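Local coordinates for glutamate racemase (Francisella tularensis subsp. tularensis, PDB 3OUT), which belongs to the Asp/Glu/hydantoin racemase family of two-domain alpha/beta enzymes and is modelled with D-glutamic acid bound between its domains, at residues B[240-243]-B[244-247]; B[21-24]-B[25-29]. One frame throughout, in Å; residues are numbered along the deposited sequence. Where two conformers were deposited one is given.

Contact 1. Residues B[240-243]-B[244-247]; sequences DIPL and KFRS
Pro242 and Phe245 make the tight side of this turn, where ring carbon CD of Pro242 lies 3.7 Å from CB of Phe245. The proline meets the root of the aromatic side chain and approaches the ring itself obliquely. With CG of Phe245 anti to its backbone N (chi1 177°), the ring runs on past the proline to pack on Ile41, Met257 and Leu260. The backbone is fastened by one bond, from Phe245 N to Pro242 O at 3.0 Å. Residues 242 to 245 thus form a type I beta turn, which carries the chain from strand 234-238 into helix 245-253. The other side is hydrated and lies near a subunit boundary, where Leu243 packs on Glu261 of a second subunit. One water donates to Leu243 O at 2.7 Å and accepts from Ser247 N; another, 2.8 Å from Leu243 O, takes the N-H of Arg246, its own proton perhaps shared with other acceptors. Ser247 OG donates back to Lys244 O at 3.2 Å, from above the carbonyl plane. Lys244, exposed and bent at chi3, reaches Glu155 in a salt bridge, while Arg246 pairs with Glu250 and also bonds to Gln258 O of the second subunit.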
loop_
_atom_site.group_PDB
_atom_site.type_symbol
_atom_site.label_atom_id
_atom_site.label_comp_id
_atom_site.label_asym_id
_atom_site.label_seq_id
_atom_site.Cartn_x
_atom_site.Cartn_y
_atom_site.Cartn_z
ATOM N N ASP B 240 -7.668 -3.917 -7.354
ATOM C CA ASP B 240 -9.055 -3.552 -6.969
ATOM C C ASP B 240 -9.995 -3.908 -8.094
ATOM O O ASP B 240 -9.581 -3.983 -9.266
ATOM C CB ASP B 240 -9.155 -2.061 -6.702
ATOM C CG ASP B 240 -10.424 -1.695 -5.957
ATOM O OD1 ASP B 240 -10.930 -2.604 -5.241
ATOM O OD2 ASP B 240 -10.926 -0.552 -6.127
ATOM N N ILE B 241 -11.264 -4.134 -7.731
ATOM C CA ILE B 241 -12.311 -4.360 -8.722
ATOM C C ILE B 241 -13.473 -3.463 -8.319
ATOM O O ILE B 241 -14.413 -3.901 -7.639
ATOM C CB ILE B 241 -12.702 -5.871 -8.887
ATOM C CG1 ILE B 241 -11.448 -6.658 -9.277
ATOM C CG2 ILE B 241 -13.841 -6.003 -9.899
ATOM C CD1 ILE B 241 -11.623 -8.157 -9.241
ATOM N N PRO B 242 -13.423 -2.193 -8.738
ATOM C CA PRO B 242 -14.588 -1.314 -8.568
ATOM C C PRO B 242 -15.675 -1.583 -9.610
ATOM O O PRO B 242 -15.436 -2.242 -10.632
ATOM C CB PRO B 242 -14.001 0.079 -8.751
ATOM C CG PRO B 242 -12.883 -0.157 -9.729
ATOM C CD PRO B 242 -12.303 -1.508 -9.428
ATOM N N LEU B 243 -16.864 -1.063 -9.368
ATOM C CA LEU B 243 -18.000 -1.405 -10.207
ATOM C C LEU B 243 -17.810 -1.096 -11.682
ATOM O O LEU B 243 -18.282 -1.845 -12.511
ATOM C CB LEU B 243 -19.227 -0.658 -9.694
ATOM C CG LEU B 243 -20.599 -1.126 -10.033
ATOM C CD1 LEU B 243 -20.845 -2.576 -9.578
ATOM C CD2 LEU B 243 -21.568 -0.123 -9.362
ATOM N N LYS B 244 -17.123 -0.001 -12.008
ATOM C CA LYS B 244 -16.937 0.363 -13.416
ATOM C C LYS B 244 -15.807 -0.381 -14.111
ATOM O O LYS B 244 -15.644 -0.206 -15.319
ATOM C CB LYS B 244 -16.824 1.889 -13.607
ATOM C CG LYS B 244 -18.207 2.552 -13.652
ATOM C CD LYS B 244 -18.255 3.929 -14.381
ATOM C CE LYS B 244 -17.978 5.088 -13.405
ATOM N NZ LYS B 244 -18.608 6.403 -13.727
ATOM N N PHE B 245 -15.052 -1.225 -13.407
ATOM C CA PHE B 245 -13.845 -1.802 -14.000
ATOM C C PHE B 245 -14.092 -2.716 -15.205
ATOM O O PHE B 245 -13.424 -2.618 -16.244
ATOM C CB PHE B 245 -12.984 -2.491 -12.940
ATOM C CG PHE B 245 -11.761 -3.157 -13.519
ATOM C CD1 PHE B 245 -10.767 -2.397 -14.105
ATOM C CD2 PHE B 245 -11.653 -4.523 -13.549
ATOM C CE1 PHE B 245 -9.629 -2.971 -14.663
ATOM C CE2 PHE B 245 -10.529 -5.116 -14.099
ATOM C CZ PHE B 245 -9.510 -4.322 -14.686
ATOM N N ARG B 246 -15.034 -3.634 -15.042
ATOM C CA ARG B 246 -15.368 -4.568 -16.107
ATOM C C ARG B 246 -15.651 -3.826 -17.378
ATOM O O ARG B 246 -15.035 -4.099 -18.420
ATOM C CB ARG B 246 -16.575 -5.411 -15.696
ATOM C CG ARG B 246 -16.725 -6.718 -16.462
ATOM C CD ARG B 246 -17.228 -6.583 -17.893
ATOM N NE ARG B 246 -18.471 -5.810 -18.030
ATOM C CZ ARG B 246 -18.930 -5.279 -19.171
ATOM N NH1 ARG B 246 -18.248 -5.405 -20.320
ATOM N NH2 ARG B 246 -20.077 -4.579 -19.163
ATOM N N SER B 247 -16.553 -2.866 -17.308
ATOM C CA SER B 247 -16.989 -2.176 -18.515
ATOM C C SER B 247 -15.902 -1.289 -19.128
ATOM O O SER B 247 -15.718 -1.295 -20.328
ATOM C CB SER B 247 -18.276 -1.404 -18.245
ATOM O OG SER B 247 -18.062 -0.323 -17.371
HETATM O O HOH W 1 -16.808 -4.213 -12.731
HETATM O O HOH W 2 -18.566 -2.189 -15.175
#

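Contact 2. Residues B[21-24]-B[25-29]; sequences TIVK and NLMSI
Helix 20-29 is the connecting helix of a beta-alpha-beta unit, between strands 10-14 and 35-39, and residues 21-29 illustrate how one such helix divides its faces. Its backbone ladder runs from Asn25 N to Thr21 O, from Leu26 N to Ile22 O at 2.8 Å, and from Met27 N to Val23 O. The next rung, Ser28 N to Lys24 O, is weak at 3.2 Å. Ser28 N also bonds to Asn25 O, and Ser28 OG donates to the same oxygen at 2.8 Å, so two donors of one residue grip that carbonyl. The serine hydroxyl can turn back because OG sits between the backbone N and the carbonyl carbon (chi1 81°).

On the sheet side, branch CG2 of Ile22 meets CD1 of Leu26 at 3.9 Å, one turn further on, and both side chains rest on Val12. Next to this pair, Val23 and selenomethionine Met27 both pack against Leu253 of helix 245-253, though the position of the Met27 methyl CE is doubtful. The Asn25 amide lies back along the helix toward Thr21, because CG is anti to the carbonyl carbon (chi1 -70°), and both residues touch Ser208 of helix 208-221. Lys24 CE comes to 3.7 Å from Asn25 OD1. With Ile22, Val23 and Leu26 resting on strand 10-14 while other side chains meet neighbouring helices, the segment has the division of faces expected of a beta-alpha-beta crossover helix.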
loop_
_atom_site.group_PDB
_atom_site.type_symbol
_atom_site.label_atom_id
_atom_site.label_comp_id
_atom_site.label_asym_id
_atom_site.label_seq_id
_atom_site.Cartn_x
_atom_site.Cartn_y
_atom_site.Cartn_z
ATOM N N THR B 21 -5.145 -2.749 -23.969
ATOM C CA THR B 21 -4.960 -2.752 -25.408
ATOM C C THR B 21 -3.763 -3.600 -25.849
ATOM O O THR B 21 -3.829 -4.234 -26.913
ATOM C CB THR B 21 -4.838 -1.350 -25.974
ATOM O OG1 THR B 21 -6.102 -0.680 -25.834
ATOM C CG2 THR B 21 -4.415 -1.423 -27.435
ATOM N N ILE B 22 -2.691 -3.634 -25.044
ATOM C CA ILE B 22 -1.492 -4.454 -25.362
ATOM C C ILE B 22 -1.870 -5.930 -25.331
ATOM O O ILE B 22 -1.358 -6.738 -26.122
ATOM C CB ILE B 22 -0.318 -4.202 -24.379
ATOM C CG1 ILE B 22 0.267 -2.809 -24.621
ATOM C CG2 ILE B 22 0.767 -5.299 -24.475
ATOM C CD1 ILE B 22 1.296 -2.741 -25.710
ATOM N N VAL B 23 -2.758 -6.317 -24.411
ATOM C CA VAL B 23 -3.224 -7.692 -24.371
ATOM C C VAL B 23 -3.935 -8.052 -25.691
ATOM O O VAL B 23 -3.668 -9.092 -26.304
ATOM C CB VAL B 23 -4.137 -7.929 -23.136
ATOM C CG1 VAL B 23 -4.650 -9.368 -23.135
ATOM C CG2 VAL B 23 -3.325 -7.667 -21.869
ATOM N N LYS B 24 -4.821 -7.163 -26.126
ATOM C CA LYS B 24 -5.529 -7.286 -27.389
ATOM C C LYS B 24 -4.508 -7.459 -28.553
ATOM O O LYS B 24 -4.627 -8.367 -29.401
ATOM C CB LYS B 24 -6.448 -6.079 -27.588
ATOM C CG LYS B 24 -7.163 -6.010 -28.952
ATOM C CD LYS B 24 -7.717 -4.606 -29.233
ATOM C CE LYS B 24 -6.622 -3.613 -29.712
ATOM N NZ LYS B 24 -7.116 -2.204 -29.980
ATOM N N ASN B 25 -3.504 -6.602 -28.563
ATOM C CA ASN B 25 -2.533 -6.614 -29.637
ATOM C C ASN B 25 -1.783 -7.937 -29.642
ATOM O O ASN B 25 -1.566 -8.522 -30.612
ATOM C CB ASN B 25 -1.540 -5.454 -29.506
ATOM C CG ASN B 25 -2.158 -4.085 -29.781
ATOM O OD1 ASN B 25 -3.050 -3.941 -30.549
ATOM N ND2 ASN B 25 -1.612 -3.111 -29.188
ATOM N N LEU B 26 -1.374 -8.362 -28.462
ATOM C CA LEU B 26 -0.632 -9.612 -28.337
ATOM C C LEU B 26 -1.451 -10.792 -28.799
ATOM O O LEU B 26 -0.946 -11.667 -29.406
ATOM C CB LEU B 26 -0.089 -9.864 -26.906
ATOM C CG LEU B 26 0.983 -8.905 -26.397
ATOM C CD1 LEU B 26 1.263 -9.156 -24.924
ATOM C CD2 LEU B 26 2.283 -8.969 -27.183
HETATM N N MSE B 27 -2.737 -10.778 -28.471
HETATM C CA MSE B 27 -3.638 -11.862 -28.838
HETATM C C MSE B 27 -3.816 -11.938 -30.348
HETATM O O MSE B 27 -4.255 -12.959 -30.878
HETATM C CB MSE B 27 -4.995 -11.686 -28.156
HETATM C CG MSE B 27 -5.003 -12.058 -26.682
HETATM SE SE MSE B 27 -6.711 -11.682 -25.819
HETATM C CE MSE B 27 -6.837 -9.777 -26.216
ATOM N N SER B 28 -3.475 -10.856 -31.039
ATOM C CA SER B 28 -3.605 -10.821 -32.490
ATOM C C SER B 28 -2.361 -11.262 -33.249
ATOM O O SER B 28 -2.483 -11.606 -34.376
ATOM C CB SER B 28 -4.029 -9.432 -32.979
ATOM O OG SER B 28 -2.948 -8.562 -33.045
ATOM N N ILE B 29 -1.198 -11.215 -32.588
ATOM C CA ILE B 29 0.072 -11.603 -33.249
ATOM C C ILE B 29 0.720 -12.848 -32.640
ATOM O O ILE B 29 1.587 -13.468 -33.283
ATOM C CB ILE B 29 1.116 -10.447 -33.338
ATOM C CG1 ILE B 29 1.568 -9.978 -31.956
ATOM C CG2 ILE B 29 0.551 -9.264 -34.109
ATOM C CD1 ILE B 29 2.571 -8.825 -32.014
#

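Overall arrangement
The two contacts show how place in the fold sets local chemistry. Contact 2 lies within a crossover helix, its centre about 12 Å from that of the chain; partly buried within its own chain, it relies on regular backbone bonds and aliphatic pairs, and no other chain of the assembly touches it. Contact 1, about 19 Å from the chain centre, is nevertheless mostly buried, since two other subunits touch it: a turn with one backbone bond, a proline packed against the base of a phenylalanine, and bridging waters. Both serve the same six-stranded parallel sheet, and helix 245-253, begun in contact 1, lends Leu253 to contact 2. Their nearest atoms remain about 10 Å apart.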